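Local coordinates for protein putative amidohydrolase/peptidase (Burkholderia cenocepacia, PDB 4WJB) that probably hydrolyses carbon-nitrogen bonds in amide- or amidine-type substrates as a zinc-dependent, dimeric enzyme of the peptidase M20 family, at residues A[122-133]-A[414-424]; A[249-258]-A[321-329]. All blocks are in the same frame, centred on the assembly; numbering follows the deposited sequence.

Contact 1: residues A[122-133]-A[414-424]. With SO4 (sulfate ion), chain F.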
# COMPACT_ATOMS: atom_id res chain seq x y z
N LEU A 122 -43.02 -20.99 26.35
CA LEU A 122 -43.12 -21.83 27.54
C LEU A 122 -44.41 -21.52 28.30
O LEU A 122 -45.07 -22.42 28.82
CB LEU A 122 -41.90 -21.65 28.43
CG LEU A 122 -40.60 -22.24 27.89
CD1 LEU A 122 -39.41 -21.81 28.74
CD2 LEU A 122 -40.70 -23.76 27.82
N ASN A 123 -44.77 -20.24 28.37
CA ASN A 123 -46.02 -19.82 28.99
C ASN A 123 -47.24 -20.40 28.28
O ASN A 123 -48.15 -20.92 28.92
CB ASN A 123 -46.13 -18.29 29.03
CG ASN A 123 -45.21 -17.65 30.06
OD1 ASN A 123 -44.61 -18.33 30.89
ND2 ASN A 123 -45.12 -16.33 30.01
N ASP A 124 -47.26 -20.31 26.95
CA ASP A 124 -48.38 -20.80 26.16
C ASP A 124 -48.60 -22.29 26.35
O ASP A 124 -49.73 -22.77 26.31
CB ASP A 124 -48.18 -20.50 24.68
CG ASP A 124 -48.33 -19.03 24.35
OD1 ASP A 124 -48.72 -18.26 25.25
OD2 ASP A 124 -48.07 -18.66 23.18
N ALA A 125 -47.51 -23.03 26.55
CA ALA A 125 -47.60 -24.47 26.74
C ALA A 125 -47.77 -24.83 28.21
O ALA A 125 -47.82 -26.01 28.56
CB ALA A 125 -46.36 -25.14 26.18
N ALA A 126 -47.84 -23.81 29.07
CA ALA A 126 -47.97 -23.99 30.52
C ALA A 126 -46.89 -24.92 31.06
O ALA A 126 -47.16 -25.82 31.85
CB ALA A 126 -49.36 -24.52 30.87
N ILE A 127 -45.65 -24.71 30.61
CA ILE A 127 -44.55 -25.56 31.02
C ILE A 127 -43.84 -25.03 32.27
O ILE A 127 -43.50 -23.85 32.35
CB ILE A 127 -43.54 -25.73 29.87
CG1 ILE A 127 -44.16 -26.57 28.75
CG2 ILE A 127 -42.24 -26.36 30.35
CD1 ILE A 127 -43.25 -26.78 27.58
N GLU A 128 -43.63 -25.91 33.25
CA GLU A 128 -42.79 -25.60 34.40
C GLU A 128 -41.40 -26.23 34.22
O GLU A 128 -41.28 -27.41 33.87
CB GLU A 128 -43.42 -26.10 35.70
CG GLU A 128 -42.43 -26.30 36.85
CD GLU A 128 -43.09 -26.48 38.21
OE1 GLU A 128 -43.36 -25.46 38.88
OE2 GLU A 128 -43.33 -27.64 38.60
N THR A 129 -40.35 -25.44 34.44
CA THR A 129 -38.99 -25.94 34.33
C THR A 129 -38.36 -26.11 35.71
O THR A 129 -38.77 -25.45 36.67
CB THR A 129 -38.10 -24.99 33.49
OG1 THR A 129 -38.01 -23.72 34.14
CG2 THR A 129 -38.70 -24.81 32.10
N GLU A 130 -37.39 -27.01 35.81
CA GLU A 130 -36.69 -27.22 37.07
C GLU A 130 -35.93 -25.97 37.47
O GLU A 130 -35.98 -25.53 38.62
CB GLU A 130 -35.73 -28.41 36.99
CG GLU A 130 -36.41 -29.75 37.13
CD GLU A 130 -37.24 -29.84 38.40
OE1 GLU A 130 -38.46 -30.05 38.29
OE2 GLU A 130 -36.66 -29.70 39.50
N ARG A 131 -35.24 -25.40 36.49
CA ARG A 131 -34.39 -24.24 36.69
C ARG A 131 -35.05 -22.98 36.19
O ARG A 131 -35.76 -23.00 35.18
CB ARG A 131 -33.05 -24.43 35.96
CG ARG A 131 -32.29 -25.60 36.47
CD ARG A 131 -31.08 -25.92 35.63
NE ARG A 131 -30.42 -27.08 36.21
CZ ARG A 131 -29.61 -27.01 37.26
NH1 ARG A 131 -29.33 -25.84 37.82
NH2 ARG A 131 -29.05 -28.12 37.73
N PRO A 132 -34.80 -21.86 36.88
CA PRO A 132 -35.23 -20.57 36.33
C PRO A 132 -34.50 -20.28 35.02
O PRO A 132 -33.38 -20.74 34.83
CB PRO A 132 -34.81 -19.57 37.42
CG PRO A 132 -33.68 -20.24 38.13
CD PRO A 132 -34.04 -21.71 38.13
N VAL A 133 -35.15 -19.54 34.14
CA VAL A 133 -34.55 -19.10 32.89
C VAL A 133 -34.37 -17.59 32.89
O VAL A 133 -35.32 -16.85 33.11
CB VAL A 133 -35.43 -19.51 31.68
CG1 VAL A 133 -34.81 -19.02 30.37
CG2 VAL A 133 -35.64 -21.02 31.67
N LEU A 414 -35.50 -22.44 21.85
CA LEU A 414 -36.55 -22.94 22.73
C LEU A 414 -36.25 -24.35 23.22
O LEU A 414 -36.32 -24.62 24.42
CB LEU A 414 -37.90 -22.90 22.01
CG LEU A 414 -39.06 -23.61 22.71
CD1 LEU A 414 -39.33 -23.01 24.10
CD2 LEU A 414 -40.32 -23.59 21.85
N ARG A 415 -35.92 -25.25 22.30
CA ARG A 415 -35.68 -26.64 22.68
C ARG A 415 -34.40 -26.82 23.48
O ARG A 415 -34.35 -27.62 24.40
CB ARG A 415 -35.65 -27.54 21.44
CG ARG A 415 -36.94 -27.49 20.65
CD ARG A 415 -37.89 -28.59 21.08
NE ARG A 415 -37.76 -29.76 20.20
CZ ARG A 415 -38.70 -30.19 19.37
NH1 ARG A 415 -38.46 -31.25 18.60
NH2 ARG A 415 -39.88 -29.58 19.29
N ALA A 416 -33.36 -26.08 23.10
CA ALA A 416 -32.10 -26.10 23.83
C ALA A 416 -32.27 -25.61 25.27
O ALA A 416 -31.82 -26.26 26.22
CB ALA A 416 -31.05 -25.26 23.10
N VAL A 417 -32.92 -24.45 25.41
CA VAL A 417 -33.14 -23.86 26.72
C VAL A 417 -34.00 -24.77 27.57
O VAL A 417 -33.72 -25.00 28.75
CB VAL A 417 -33.79 -22.47 26.61
CG1 VAL A 417 -34.35 -22.02 27.97
CG2 VAL A 417 -32.79 -21.46 26.07
N LEU A 418 -35.05 -25.30 26.95
CA LEU A 418 -35.96 -26.21 27.63
C LEU A 418 -35.22 -27.43 28.17
O LEU A 418 -35.35 -27.77 29.34
CB LEU A 418 -37.09 -26.64 26.70
CG LEU A 418 -38.11 -27.58 27.34
CD1 LEU A 418 -38.68 -26.96 28.61
CD2 LEU A 418 -39.22 -27.91 26.36
N GLN A 419 -34.41 -28.07 27.32
CA GLN A 419 -33.68 -29.27 27.74
C GLN A 419 -32.75 -28.99 28.92
O GLN A 419 -32.71 -29.75 29.89
CB GLN A 419 -32.88 -29.86 26.58
CG GLN A 419 -32.05 -31.07 26.98
CD GLN A 419 -31.28 -31.67 25.82
OE1 GLN A 419 -31.62 -31.47 24.66
NE2 GLN A 419 -30.22 -32.40 26.15
N SER A 420 -32.01 -27.88 28.85
CA SER A 420 -31.03 -27.56 29.88
C SER A 420 -31.69 -27.11 31.18
O SER A 420 -31.14 -27.34 32.26
CB SER A 420 -30.07 -26.48 29.38
OG SER A 420 -30.78 -25.30 29.03
N ALA A 421 -32.86 -26.49 31.07
CA ALA A 421 -33.61 -26.02 32.24
C ALA A 421 -34.33 -27.15 32.96
O ALA A 421 -34.85 -26.96 34.07
CB ALA A 421 -34.61 -24.94 31.83
N GLN A 422 -34.37 -28.32 32.34
CA GLN A 422 -35.01 -29.47 32.98
C GLN A 422 -33.97 -30.45 33.52
O GLN A 422 -34.32 -31.48 34.10
CB GLN A 422 -35.95 -30.18 32.01
CG GLN A 422 -37.06 -29.31 31.44
CD GLN A 422 -38.19 -29.04 32.43
OE1 GLN A 422 -37.97 -28.91 33.64
NE2 GLN A 422 -39.41 -28.93 31.91
N GLU A 423 -32.70 -30.13 33.33
CA GLU A 423 -31.61 -30.94 33.85
C GLU A 423 -31.44 -30.76 35.36
O GLU A 423 -31.37 -29.63 35.85
CB GLU A 423 -30.30 -30.60 33.14
CG GLU A 423 -30.28 -30.99 31.68
CD GLU A 423 -28.96 -30.68 31.01
OE1 GLU A 423 -28.24 -29.78 31.50
OE2 GLU A 423 -28.63 -31.35 30.01
N ALA A 424 -31.35 -31.87 36.08
CA ALA A 424 -31.24 -31.84 37.54
C ALA A 424 -29.83 -31.47 38.00
O ALA A 424 -29.61 -31.17 39.17
CB ALA A 424 -31.65 -33.18 38.13
OXT ALA A 424 -28.89 -31.45 37.21
S SO4 F . -28.10 -26.78 40.98
O1 SO4 F . -26.92 -27.30 40.29
O2 SO4 F . -27.90 -25.37 41.30
O3 SO4 F . -29.27 -26.92 40.12
O4 SO4 F . -28.36 -27.54 42.20

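Contact 2: residues A[249-258]-A[321-329]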
# COMPACT_ATOMS: atom_id res chain seq x y z
N ARG A 249 17.06 -4.53 -4.62
CA ARG A 249 16.57 -5.01 -3.34
C ARG A 249 15.15 -4.48 -3.15
O ARG A 249 14.91 -3.58 -2.35
CB ARG A 249 17.47 -4.56 -2.19
CG ARG A 249 18.88 -5.15 -2.23
CD ARG A 249 18.83 -6.67 -2.11
NE ARG A 249 20.17 -7.26 -2.03
CZ ARG A 249 20.86 -7.69 -3.07
NH1 ARG A 249 20.35 -7.60 -4.30
NH2 ARG A 249 22.06 -8.22 -2.90
N ASP A 250 14.23 -5.03 -3.94
CA ASP A 250 12.86 -4.53 -3.99
C ASP A 250 12.03 -5.06 -2.83
O ASP A 250 11.69 -6.24 -2.78
CB ASP A 250 12.22 -4.92 -5.33
CG ASP A 250 10.92 -4.17 -5.61
OD1 ASP A 250 10.13 -3.94 -4.66
OD2 ASP A 250 10.68 -3.84 -6.79
N ALA A 251 11.70 -4.17 -1.90
CA ALA A 251 10.93 -4.53 -0.71
C ALA A 251 9.48 -4.89 -1.03
O ALA A 251 8.86 -5.70 -0.33
CB ALA A 251 10.97 -3.39 0.31
N LEU A 252 8.93 -4.31 -2.09
CA LEU A 252 7.54 -4.58 -2.45
C LEU A 252 7.38 -5.96 -3.08
O LEU A 252 6.36 -6.62 -2.88
CB LEU A 252 7.00 -3.50 -3.39
CG LEU A 252 5.53 -3.65 -3.80
CD1 LEU A 252 4.63 -3.80 -2.57
CD2 LEU A 252 5.10 -2.46 -4.63
N VAL A 253 8.38 -6.40 -3.83
CA VAL A 253 8.33 -7.74 -4.41
C VAL A 253 8.42 -8.77 -3.29
O VAL A 253 7.74 -9.80 -3.33
CB VAL A 253 9.46 -7.97 -5.44
CG1 VAL A 253 9.48 -9.43 -5.87
CG2 VAL A 253 9.28 -7.05 -6.64
N GLY A 254 9.25 -8.49 -2.29
CA GLY A 254 9.34 -9.34 -1.12
C GLY A 254 8.00 -9.47 -0.43
O GLY A 254 7.59 -10.57 -0.06
N ALA A 255 7.32 -8.34 -0.26
CA ALA A 255 6.01 -8.32 0.36
C ALA A 255 5.01 -9.12 -0.47
O ALA A 255 4.22 -9.88 0.08
CB ALA A 255 5.53 -6.89 0.53
N ALA A 256 5.07 -8.96 -1.79
CA ALA A 256 4.19 -9.70 -2.70
C ALA A 256 4.32 -11.20 -2.49
O ALA A 256 3.33 -11.92 -2.43
CB ALA A 256 4.50 -9.33 -4.15
N ARG A 257 5.57 -11.67 -2.38
CA ARG A 257 5.83 -13.07 -2.11
C ARG A 257 5.16 -13.52 -0.81
O ARG A 257 4.59 -14.61 -0.74
CB ARG A 257 7.34 -13.33 -2.04
CG ARG A 257 8.08 -13.10 -3.33
CD ARG A 257 9.58 -13.28 -3.14
NE ARG A 257 10.34 -12.92 -4.33
CZ ARG A 257 10.84 -13.81 -5.20
NH1 ARG A 257 10.65 -15.11 -5.00
NH2 ARG A 257 11.52 -13.39 -6.25
N MET A 258 5.23 -12.68 0.22
CA MET A 258 4.65 -13.02 1.52
C MET A 258 3.13 -12.98 1.50
O MET A 258 2.47 -13.81 2.13
CB MET A 258 5.18 -12.07 2.60
CG MET A 258 6.66 -12.21 2.89
SD MET A 258 7.15 -13.90 3.27
CE MET A 258 6.13 -14.24 4.71
N ARG A 321 13.14 -17.30 4.93
CA ARG A 321 13.57 -17.83 3.64
C ARG A 321 13.56 -16.73 2.57
O ARG A 321 14.48 -16.64 1.76
CB ARG A 321 12.66 -18.99 3.20
CG ARG A 321 13.41 -20.16 2.57
CD ARG A 321 12.59 -20.80 1.46
NE ARG A 321 12.45 -19.90 0.32
CZ ARG A 321 11.32 -19.71 -0.35
NH1 ARG A 321 10.22 -20.36 0.01
NH2 ARG A 321 11.28 -18.87 -1.37
N VAL A 322 12.53 -15.90 2.60
CA VAL A 322 12.39 -14.83 1.62
C VAL A 322 13.43 -13.74 1.83
O VAL A 322 14.03 -13.24 0.87
CB VAL A 322 10.97 -14.22 1.67
CG1 VAL A 322 10.92 -12.91 0.89
CG2 VAL A 322 9.96 -15.20 1.11
N ALA A 323 13.65 -13.36 3.09
CA ALA A 323 14.66 -12.36 3.41
C ALA A 323 16.03 -12.82 2.93
O ALA A 323 16.78 -12.05 2.32
CB ALA A 323 14.68 -12.07 4.90
N ASP A 324 16.34 -14.08 3.21
CA ASP A 324 17.59 -14.70 2.75
C ASP A 324 17.74 -14.64 1.23
O ASP A 324 18.76 -14.17 0.72
CB ASP A 324 17.66 -16.16 3.22
CG ASP A 324 18.69 -16.97 2.46
OD1 ASP A 324 18.34 -17.55 1.40
OD2 ASP A 324 19.85 -17.04 2.91
N GLU A 325 16.72 -15.10 0.52
CA GLU A 325 16.79 -15.25 -0.93
C GLU A 325 16.73 -13.91 -1.67
O GLU A 325 17.23 -13.80 -2.79
CB GLU A 325 15.67 -16.16 -1.42
N THR A 326 16.11 -12.91 -1.06
CA THR A 326 15.95 -11.62 -1.72
C THR A 326 17.01 -10.62 -1.28
O THR A 326 17.26 -9.63 -1.97
CB THR A 326 14.56 -11.02 -1.44
OG1 THR A 326 14.38 -10.86 -0.03
CG2 THR A 326 13.46 -11.92 -1.98
N GLY A 327 17.64 -10.88 -0.14
CA GLY A 327 18.63 -9.97 0.40
C GLY A 327 17.99 -8.81 1.14
O GLY A 327 18.64 -7.82 1.46
N LEU A 328 16.70 -8.95 1.41
CA LEU A 328 15.95 -7.95 2.16
C LEU A 328 16.13 -8.12 3.66
O LEU A 328 16.25 -9.24 4.16
CB LEU A 328 14.46 -8.03 1.82
CG LEU A 328 14.07 -7.70 0.39
CD1 LEU A 328 12.62 -8.06 0.14
CD2 LEU A 328 14.30 -6.23 0.11
N GLY A 329 16.14 -7.01 4.39
CA GLY A 329 16.08 -7.04 5.83
C GLY A 329 14.64 -7.28 6.24
O GLY A 329 13.73 -6.73 5.62

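Contact 1: residues A[122-133]-A[414-424]
The side-chain amide of Q422 is used at both ends by the backbone of 128-130. Its NE2 donates to E128 O at 3.1 Å, and its OE1 accepts from E130 N at 2.9 Å, this donor tilted 34° from the carbonyl plane. The bend at chi2 (-75°) folds the amide back over T129 CA, so that the glutamine grips the two consecutive peptide groups that flank T129. R131 N gives a backbone hydrogen bond to A421 O (2.9 Å). The R131 side chain, extended from CG to NE, runs to the C-terminal tail: NE donates to E423 O at 2.7 Å, while NH2 forms a weak salt bridge with the terminal carboxylate of the poorly ordered A424. NH1 is held by A89 O; a sulfate, probably from the crystallisation liquor, accepts at most a weak bond from NH2 through its O1 and is also bonded to R85 and A89; its closer approach is doubtful. These bonds fasten the end of helix 403-421 to the connection between helix 109-124 and strand 133-138 in the zinc-binding domain of the M20 fold, remote from the metal. Helix 109-124 closes in a Schellman motif at A126. L418 CD1 meets I127 CG2 tip to tip at 4.0 Å and also touches L122 CD2, while V133 CG1 packs on V417 CG1 at 3.9 Å. T129 OG1 turns back to its own segment and donates to R131 O at 2.6 Å. The E130 carboxylate leads away to R84, and that of E423 is held by H197 and R346.

Contact 2: residues A[249-258]-A[321-329]
L328 inserts its two methyl groups against the start of helix 251-268. CD1 lies 3.6 Å from D250 O and 3.7 Å from G254 CA, and CD2 rests on the R249 carbonyl and A251 CA. CD1 lies directly on the bare backbone at G254, whose lack of a side chain lets it come this near. Farther along the helix pair, M258 SD sits 3.8 Å from V322 CG2, the two side chains lying alongside each other and pointing opposite ways, the methionine curled so that its sulfur, not its methyl, meets the valine. V322 CG1, anti to its backbone nitrogen (chi1 167°), faces G254 O instead. At the outer margin the extended chain of R257 passes T326, with NE 4.0 Å from the CG2 methyl. This NE is buried without a polar partner, while NH2 of the same guanidinium forms a salt bridge with E263 of the second subunit. R249 bends at chi2 and lays CD 3.4 Å from T326 O, near the G327 carbonyl.

Behind these contacts, local bonds shape both backbones. D250 caps helix 251-268, its OD1 accepting from V253 N at 3.1 Å and more weakly from L252 N. T326 OG1 donates to V322 O at 2.6 Å, reaching it from the face opposite T326 N, and accepts a weak bond from L328 N, tying the turn at G327 to the helix end.

The short helical segments 251-258 and 321-326 run roughly antiparallel, their axes 145° apart and 10.4 Å at closest approach, in the M20 dimerisation domain. Strand 289-302 backs D250, A255 and M258, helix 305-326 also supplies L315 and L319 around M258, and the second subunit packs on L252, V253, A256 and R257.

How the contacts relate
After two N-terminal helices and the strands 68-71, 77-81 and 91-96, the chain reaches helix 109-124 and the loop into strand 133-138, the earlier half of contact 1. It then passes the zinc-site residue H203 and enters the dimerisation domain, where helix 251-268 supplies the first half of contact 2; helix 305-326 and the turn after it close that loop across 62 residues. The chain then returns, and helix 403-421 with the C-terminal tail closes contact 1 across 280 residues. Contact 2 is therefore nested inside contact 1. Their centres lie 60 Å apart on opposite sides of the chain's centre: one ties the C terminus into the zinc-binding domain, the other pairs the dimerisation helices.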